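Local atomic coordinates of lysozyme (Meretrix lusoria, PDB entry 3AYQ), a protein that hydrolyses the beta-1,4 linkages of bacterial peptidoglycan and of chitin oligomers, and lyses Gram-positive bacteria. Residues 78-83 with 96-101; 71-76 with 90-95. All blocks are in the same frame, centred on the assembly; numbering follows the deposited sequence.

Contact 1. Residues 78-83 with 96-101; sequences KWAGCP and GPRGCK. With NAG (2-acetamido-2-deoxy-beta-D-glucopyranose), chain B.
A disulfide-bridged contact joins the C-terminal end of helix 62-80 to the loop between helices 86-95 and 104-112 of this I-type lysozyme. Ala80 and Cys82 face Pro97, Arg98 and Cys100 of this loop. Helix 62-80 ends in a Schellman motif. Gly81 takes a positive phi there, and its N bonds back to Lys78 O at 3.0 Å. The chain then runs on to Cys82, whose SG is bonded to Cys100 SG at 2.0 Å, with a chi3 of -84°. Cys100 reaches it with SG placed between its own backbone N and carbonyl carbon (chi1 70°).

On the loop side, residues 96-99 form a type I beta turn. Its Pro97 carbonyl faces helix 62-80: Pro97 O lies 3.2 Å from Ala80 CB and also meets the edge of the Trp79 ring, in its plane. Pro97 CB packs on Trp79 CZ3. The CG and CD side of the proline ring faces the glycan, with Pro97 CG 3.6 Å from O6 of the chain B NAG.

Arg98 runs extended past the indole. Trp79 CH2 sits over one guanidinium face, toward its rim, but the two planes are 54° apart, so this is no flat stack. At the exposed margin, Lys101 bends at chi2 and passes the end of the helix, where Lys101 NZ makes a weak hydrogen bond of 3.4 Å to Gly81 O.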
loop_
_atom_site.group_PDB
_atom_site.type_symbol
_atom_site.label_atom_id
_atom_site.label_comp_id
_atom_site.label_asym_id
_atom_site.label_seq_id
_atom_site.Cartn_x
_atom_site.Cartn_y
_atom_site.Cartn_z
ATOM N N LYS A 78 11.601 6.854 -4.009
ATOM C CA LYS A 78 12.710 7.467 -4.729
ATOM C C LYS A 78 14.019 6.785 -4.331
ATOM O O LYS A 78 14.884 6.515 -5.169
ATOM C CB LYS A 78 12.768 8.963 -4.404
ATOM C CG LYS A 78 13.552 9.798 -5.402
ATOM C CD LYS A 78 13.621 11.255 -4.960
ATOM C CE LYS A 78 12.234 11.861 -4.783
ATOM N NZ LYS A 78 11.467 11.885 -6.060
ATOM N N TRP A 79 14.145 6.501 -3.040
ATOM C CA TRP A 79 15.328 5.856 -2.496
ATOM C C TRP A 79 15.628 4.517 -3.168
ATOM O O TRP A 79 16.786 4.214 -3.467
ATOM C CB TRP A 79 15.147 5.649 -0.991
ATOM C CG TRP A 79 16.212 4.816 -0.348
ATOM C CD1 TRP A 79 17.468 5.216 0.018
ATOM C CD2 TRP A 79 16.115 3.431 -0.000
ATOM N NE1 TRP A 79 18.155 4.165 0.576
ATOM C CE2 TRP A 79 17.348 3.057 0.578
ATOM C CE3 TRP A 79 15.101 2.468 -0.119
ATOM C CZ2 TRP A 79 17.598 1.759 1.036
ATOM C CZ3 TRP A 79 15.348 1.181 0.337
ATOM C CH2 TRP A 79 16.589 0.839 0.910
ATOM N N ALA A 80 14.588 3.721 -3.403
ATOM C CA ALA A 80 14.749 2.411 -4.031
ATOM C C ALA A 80 14.846 2.496 -5.553
ATOM O O ALA A 80 15.105 1.493 -6.217
ATOM C CB ALA A 80 13.592 1.495 -3.638
ATOM N N GLY A 81 14.626 3.689 -6.097
ATOM C CA GLY A 81 14.704 3.875 -7.535
ATOM C C GLY A 81 13.456 3.433 -8.277
ATOM O O GLY A 81 13.525 3.043 -9.441
ATOM N N CYS A 82 12.314 3.505 -7.603
ATOM C CA CYS A 82 11.036 3.110 -8.185
ATOM C C CYS A 82 10.432 4.192 -9.064
ATOM O O CYS A 82 10.680 5.382 -8.860
ATOM C CB CYS A 82 10.013 2.826 -7.087
ATOM S SG CYS A 82 10.507 1.661 -5.786
ATOM N N PRO A 83 9.638 3.796 -10.068
ATOM C CA PRO A 83 9.029 4.830 -10.904
ATOM C C PRO A 83 8.031 5.519 -9.972
ATOM O O PRO A 83 7.332 4.853 -9.209
ATOM C CB PRO A 83 8.349 4.028 -12.012
ATOM C CG PRO A 83 8.081 2.696 -11.373
ATOM C CD PRO A 83 9.348 2.452 -10.595
ATOM N N GLY A 96 7.692 -4.220 0.054
ATOM C CA GLY A 96 8.596 -3.598 1.001
ATOM C C GLY A 96 9.448 -2.467 0.460
ATOM O O GLY A 96 9.199 -1.976 -0.635
ATOM N N PRO A 97 10.481 -2.043 1.212
ATOM C CA PRO A 97 11.399 -0.959 0.847
ATOM C C PRO A 97 11.940 -1.015 -0.580
ATOM O O PRO A 97 12.145 0.023 -1.212
ATOM C CB PRO A 97 12.507 -1.085 1.889
ATOM C CG PRO A 97 11.770 -1.580 3.090
ATOM C CD PRO A 97 10.892 -2.655 2.488
ATOM N N ARG A 98 12.185 -2.221 -1.078
ATOM C CA ARG A 98 12.699 -2.392 -2.432
ATOM C C ARG A 98 11.765 -3.297 -3.224
ATOM O O ARG A 98 12.186 -3.987 -4.153
ATOM C CB ARG A 98 14.104 -3.004 -2.401
ATOM C CG ARG A 98 15.173 -2.128 -1.762
ATOM C CD ARG A 98 16.561 -2.611 -2.168
ATOM N NE ARG A 98 17.639 -1.826 -1.564
ATOM C CZ ARG A 98 17.971 -1.873 -0.279
ATOM N NH1 ARG A 98 17.311 -2.669 0.553
ATOM N NH2 ARG A 98 18.969 -1.124 0.176
ATOM N N GLY A 99 10.490 -3.276 -2.851
ATOM C CA GLY A 99 9.505 -4.105 -3.515
ATOM C C GLY A 99 9.385 -3.881 -5.008
ATOM O O GLY A 99 9.101 -4.820 -5.746
ATOM N N CYS A 100 9.602 -2.653 -5.463
ATOM C CA CYS A 100 9.480 -2.362 -6.884
ATOM C C CYS A 100 10.586 -3.010 -7.713
ATOM O O CYS A 100 10.574 -2.935 -8.945
ATOM C CB CYS A 100 9.466 -0.849 -7.120
ATOM S SG CYS A 100 11.041 0.013 -6.835
ATOM N N LYS A 101 11.534 -3.652 -7.037
ATOM C CA LYS A 101 12.638 -4.317 -7.721
ATOM C C LYS A 101 12.558 -5.834 -7.585
ATOM O O LYS A 101 13.349 -6.562 -8.194
ATOM C CB LYS A 101 13.979 -3.817 -7.172
ATOM C CG LYS A 101 14.218 -2.330 -7.384
ATOM C CD LYS A 101 14.247 -1.966 -8.859
ATOM C CE LYS A 101 14.414 -0.466 -9.042
ATOM N NZ LYS A 101 14.408 -0.070 -10.477
HETATM C C1 NAG B . 8.891 -5.526 4.834
HETATM C C2 NAG B . 10.387 -5.874 4.649
HETATM C C3 NAG B . 11.255 -5.334 5.798
HETATM C C4 NAG B . 10.916 -3.889 6.163
HETATM C C5 NAG B . 9.386 -3.763 6.265
HETATM C C6 NAG B . 8.926 -2.363 6.677
HETATM C C7 NAG B . 11.030 -7.765 3.314
HETATM C C8 NAG B . 11.265 -9.230 3.248
HETATM N N2 NAG B . 10.609 -7.298 4.478
HETATM O O3 NAG B . 12.627 -5.423 5.536
HETATM O O4 NAG B . 11.596 -3.668 7.456
HETATM O O5 NAG B . 8.752 -4.162 5.076
HETATM O O6 NAG B . 9.466 -1.393 5.831
HETATM O O7 NAG B . 11.207 -7.075 2.349
#

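Contact 2. Residues 71-76 with 90-95; sequences NYMKRY and AREHNG. With 4NN (N-[(5S,6R)-5-hydroxy-6-(hydroxymethyl)-2-oxo-5,6-dihydro-2H-pyran-3-yl]acetamide), chain C; NAG (2-acetamido-2-deoxy-beta-D-glucopyranose), chain D; NAG (2-acetamido-2-deoxy-beta-D-glucopyranose), chain B.
Met73 lays its thioether along the base of Glu92, with Met73 SD 3.6 Å from Glu92 CB. Met73 and Glu92 run alongside each other but head opposite ways. A bend at chi2 turns the methionine toward helix 86-95. Its methyl, Met73 CE, comes 3.5 Å from His93 N and also touches His93 CB, near the plane of the imidazole at its edge.

Glu92 is buried and bent at chi2. Its OE1 comes up to Tyr76 CB at 3.6 Å, while OE2 accepts a hydrogen bond from the backbone N of Cys100. One oxygen thus packs on helix 62-80, while the other is satisfied by the loop after helix 86-95.

Tyr72 points toward helix 86-95, with CG anti to its own N (chi1 -165°). One face of its ring carries Tyr76 CD2, offset toward the rim. Its hydroxyl end enters the glycan site: Tyr72 OH donates a hydrogen bond of 2.8 Å to O6 of the chain B NAG. The Tyr76 hydroxyl is held by Asp47.

His93 serves the sugar twice. His93 O accepts a hydrogen bond of 2.9 Å from N2 of the chain D NAG, with an angle of 161° at the hydrogen. The acetamide methyl, C8, lies over one face of the imidazole, 3.3 Å above its plane. Both ring nitrogens are taken up elsewhere: ND1 by Tyr44 OH and NE2 by Phe38 O. This fixes the rotation of the ring.

The axes of segments 71-76 and 90-95 pass 10.4 Å apart at 98°. No hydrogen bond links the segments directly. This is a buried, near-perpendicular helix crossing whose Tyr72 and His93 line the sugar-binding cleft of a glycosyl hydrolase family 22 lysozyme.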
loop_
_atom_site.group_PDB
_atom_site.type_symbol
_atom_site.label_atom_id
_atom_site.label_comp_id
_atom_site.label_asym_id
_atom_site.label_seq_id
_atom_site.Cartn_x
_atom_site.Cartn_y
_atom_site.Cartn_z
ATOM N N ASN A 71 3.202 8.223 3.318
ATOM C CA ASN A 71 4.468 8.410 4.022
ATOM C C ASN A 71 5.492 7.323 3.689
ATOM O O ASN A 71 6.696 7.590 3.626
ATOM C CB ASN A 71 4.240 8.446 5.540
ATOM C CG ASN A 71 3.446 9.661 5.988
ATOM O OD1 ASN A 71 3.347 10.653 5.269
ATOM N ND2 ASN A 71 2.891 9.594 7.197
ATOM N N TYR A 72 5.022 6.099 3.481
ATOM C CA TYR A 72 5.925 4.996 3.157
ATOM C C TYR A 72 6.576 5.212 1.798
ATOM O O TYR A 72 7.760 4.928 1.612
ATOM C CB TYR A 72 5.161 3.673 3.151
ATOM C CG TYR A 72 6.035 2.441 3.186
ATOM C CD1 TYR A 72 6.494 1.848 2.012
ATOM C CD2 TYR A 72 6.383 1.850 4.403
ATOM C CE1 TYR A 72 7.275 0.693 2.048
ATOM C CE2 TYR A 72 7.163 0.701 4.450
ATOM C CZ TYR A 72 7.603 0.127 3.272
ATOM O OH TYR A 72 8.359 -1.019 3.325
ATOM N N MET A 73 5.801 5.711 0.843
ATOM C CA MET A 73 6.332 5.950 -0.492
ATOM C C MET A 73 7.263 7.161 -0.507
ATOM O O MET A 73 8.233 7.201 -1.263
ATOM C CB MET A 73 5.180 6.134 -1.489
ATOM C CG MET A 73 4.251 4.925 -1.583
ATOM S SD MET A 73 5.163 3.367 -1.772
ATOM C CE MET A 73 3.953 2.180 -1.170
ATOM N N LYS A 74 6.978 8.149 0.333
ATOM C CA LYS A 74 7.833 9.331 0.395
ATOM C C LYS A 74 9.176 8.917 0.985
ATOM O O LYS A 74 10.222 9.463 0.638
ATOM C CB LYS A 74 7.202 10.406 1.280
ATOM C CG LYS A 74 7.965 11.729 1.282
ATOM C CD LYS A 74 7.917 12.399 -0.082
ATOM C CE LYS A 74 8.611 13.747 -0.059
ATOM N NZ LYS A 74 7.952 14.684 0.893
ATOM N N ARG A 75 9.138 7.937 1.880
ATOM C CA ARG A 75 10.350 7.460 2.525
ATOM C C ARG A 75 11.206 6.526 1.674
ATOM O O ARG A 75 12.425 6.681 1.618
ATOM C CB ARG A 75 10.001 6.761 3.845
ATOM C CG ARG A 75 11.204 6.149 4.541
ATOM C CD ARG A 75 10.851 5.600 5.910
ATOM N NE ARG A 75 12.054 5.212 6.642
ATOM C CZ ARG A 75 12.077 4.892 7.931
ATOM N NH1 ARG A 75 10.961 4.909 8.645
ATOM N NH2 ARG A 75 13.225 4.566 8.507
ATOM N N TYR A 76 10.570 5.579 0.994
ATOM C CA TYR A 76 11.298 4.585 0.209
ATOM C C TYR A 76 11.304 4.615 -1.321
ATOM O O TYR A 76 12.301 4.243 -1.935
ATOM C CB TYR A 76 10.848 3.189 0.643
ATOM C CG TYR A 76 11.230 2.829 2.058
ATOM C CD1 TYR A 76 12.562 2.862 2.467
ATOM C CD2 TYR A 76 10.265 2.427 2.984
ATOM C CE1 TYR A 76 12.926 2.499 3.763
ATOM C CE2 TYR A 76 10.619 2.063 4.281
ATOM C CZ TYR A 76 11.951 2.099 4.662
ATOM O OH TYR A 76 12.312 1.717 5.933
ATOM N N ALA A 90 2.628 0.546 -6.056
ATOM C CA ALA A 90 1.930 -0.699 -5.752
ATOM C C ALA A 90 2.924 -1.800 -5.388
ATOM O O ALA A 90 2.733 -2.536 -4.416
ATOM C CB ALA A 90 1.081 -1.130 -6.951
ATOM N N ARG A 91 3.992 -1.912 -6.170
ATOM C CA ARG A 91 5.000 -2.929 -5.918
ATOM C C ARG A 91 5.715 -2.680 -4.592
ATOM O O ARG A 91 6.052 -3.622 -3.878
ATOM C CB ARG A 91 5.987 -2.983 -7.088
ATOM C CG ARG A 91 5.302 -3.326 -8.414
ATOM C CD ARG A 91 6.288 -3.478 -9.571
ATOM N NE ARG A 91 7.261 -4.543 -9.339
ATOM C CZ ARG A 91 8.217 -4.878 -10.199
ATOM N NH1 ARG A 91 8.327 -4.234 -11.353
ATOM N NH2 ARG A 91 9.069 -5.849 -9.906
ATOM N N GLU A 92 5.926 -1.411 -4.251
ATOM C CA GLU A 92 6.576 -1.073 -2.987
ATOM C C GLU A 92 5.666 -1.470 -1.832
ATOM O O GLU A 92 6.125 -1.971 -0.810
ATOM C CB GLU A 92 6.859 0.430 -2.910
ATOM C CG GLU A 92 8.065 0.863 -3.710
ATOM C CD GLU A 92 9.366 0.422 -3.066
ATOM O OE1 GLU A 92 9.855 1.124 -2.153
ATOM O OE2 GLU A 92 9.896 -0.634 -3.459
ATOM N N HIS A 93 4.369 -1.242 -2.008
ATOM C CA HIS A 93 3.400 -1.572 -0.973
ATOM C C HIS A 93 3.369 -3.076 -0.732
ATOM O O HIS A 93 3.333 -3.535 0.407
ATOM C CB HIS A 93 2.005 -1.097 -1.386
ATOM C CG HIS A 93 0.984 -1.208 -0.297
ATOM N ND1 HIS A 93 0.987 -0.391 0.813
ATOM C CD2 HIS A 93 -0.063 -2.054 -0.141
ATOM C CE1 HIS A 93 -0.015 -0.728 1.607
ATOM N NE2 HIS A 93 -0.667 -1.733 1.051
ATOM N N ASN A 94 3.400 -3.846 -1.814
ATOM C CA ASN A 94 3.345 -5.291 -1.692
ATOM C C ASN A 94 4.663 -5.958 -1.304
ATOM O O ASN A 94 4.657 -6.954 -0.585
ATOM C CB ASN A 94 2.837 -5.904 -2.999
ATOM C CG ASN A 94 2.614 -7.396 -2.891
ATOM O OD1 ASN A 94 1.803 -7.863 -2.081
ATOM N ND2 ASN A 94 3.329 -8.155 -3.706
ATOM N N GLY A 95 5.784 -5.406 -1.761
ATOM C CA GLY A 95 7.070 -6.022 -1.475
ATOM C C GLY A 95 8.038 -5.373 -0.501
ATOM O O GLY A 95 9.114 -5.916 -0.259
HETATM C C1 4NN C . 0.097 -9.117 2.267
HETATM O O1 4NN C . -0.765 -9.928 2.548
HETATM C C2 4NN C . 1.044 -9.489 1.344
HETATM N N2 4NN C . 0.892 -10.707 0.741
HETATM C C3 4NN C . 2.104 -8.601 1.154
HETATM C C4 4NN C . 2.124 -7.226 1.878
HETATM O O4 4NN C . 2.950 -7.117 2.991
HETATM C C5 4NN C . 0.690 -6.850 2.360
HETATM O O5 4NN C . 0.154 -7.993 2.975
HETATM C C6 4NN C . -0.220 -6.116 1.366
HETATM O O6 4NN C . 0.156 -6.414 0.059
HETATM C C7 4NN C . 1.708 -11.156 -0.206
HETATM O O7 4NN C . 2.682 -10.535 -0.574
HETATM C C8 4NN C . 1.398 -12.552 -0.813
HETATM C C1 NAG D . 4.256 -6.703 2.719
HETATM C C2 NAG D . 4.471 -5.433 3.563
HETATM C C3 NAG D . 5.943 -4.992 3.605
HETATM C C4 NAG D . 6.918 -6.141 3.893
HETATM C C5 NAG D . 6.523 -7.361 3.048
HETATM C C6 NAG D . 7.418 -8.571 3.362
HETATM C C7 NAG D . 2.638 -3.870 4.002
HETATM C C8 NAG D . 1.704 -2.847 3.408
HETATM N N2 NAG D . 3.574 -4.354 3.199
HETATM O O3 NAG D . 6.178 -3.944 4.523
HETATM O O4 NAG D . 8.080 -5.880 3.735
HETATM O O5 NAG D . 5.151 -7.702 3.156
HETATM O O6 NAG D . 6.987 -9.295 4.489
HETATM O O7 NAG D . 2.468 -4.226 5.139
HETATM C C1 NAG B . 8.891 -5.526 4.834
HETATM C C2 NAG B . 10.387 -5.874 4.649
HETATM C C3 NAG B . 11.255 -5.334 5.798
HETATM C C4 NAG B . 10.916 -3.889 6.163
HETATM C C5 NAG B . 9.386 -3.763 6.265
HETATM C C6 NAG B . 8.926 -2.363 6.677
HETATM C C7 NAG B . 11.030 -7.765 3.314
HETATM C C8 NAG B . 11.265 -9.230 3.248
HETATM N N2 NAG B . 10.609 -7.298 4.478
HETATM O O3 NAG B . 12.627 -5.423 5.536
HETATM O O4 NAG B . 11.596 -3.668 7.456
HETATM O O5 NAG B . 8.752 -4.162 5.076
HETATM O O6 NAG B . 9.466 -1.393 5.831
HETATM O O7 NAG B . 11.207 -7.075 2.349
#

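How the contacts relate
The centres of the two contacts are about 7 Å apart, on the same side of the chain's centre. Their segments alternate along the chain: 71-76, 78-83, 90-95, then 96-101. Helix 62-80 supplies 71-76 whole and the start of 78-83. Helix 86-95 supplies the second segment of contact 2, and the loop straight after it supplies that of contact 1. Contact 2 is the buried crossing of the two helices. Contact 1 lies farther out and ties the chain just after helix 62-80 to the loop after helix 86-95 with a disulfide. Glu92 of contact 2 reaches this loop. Both contacts touch the chain B NAG, so both contribute residues to the glycan site.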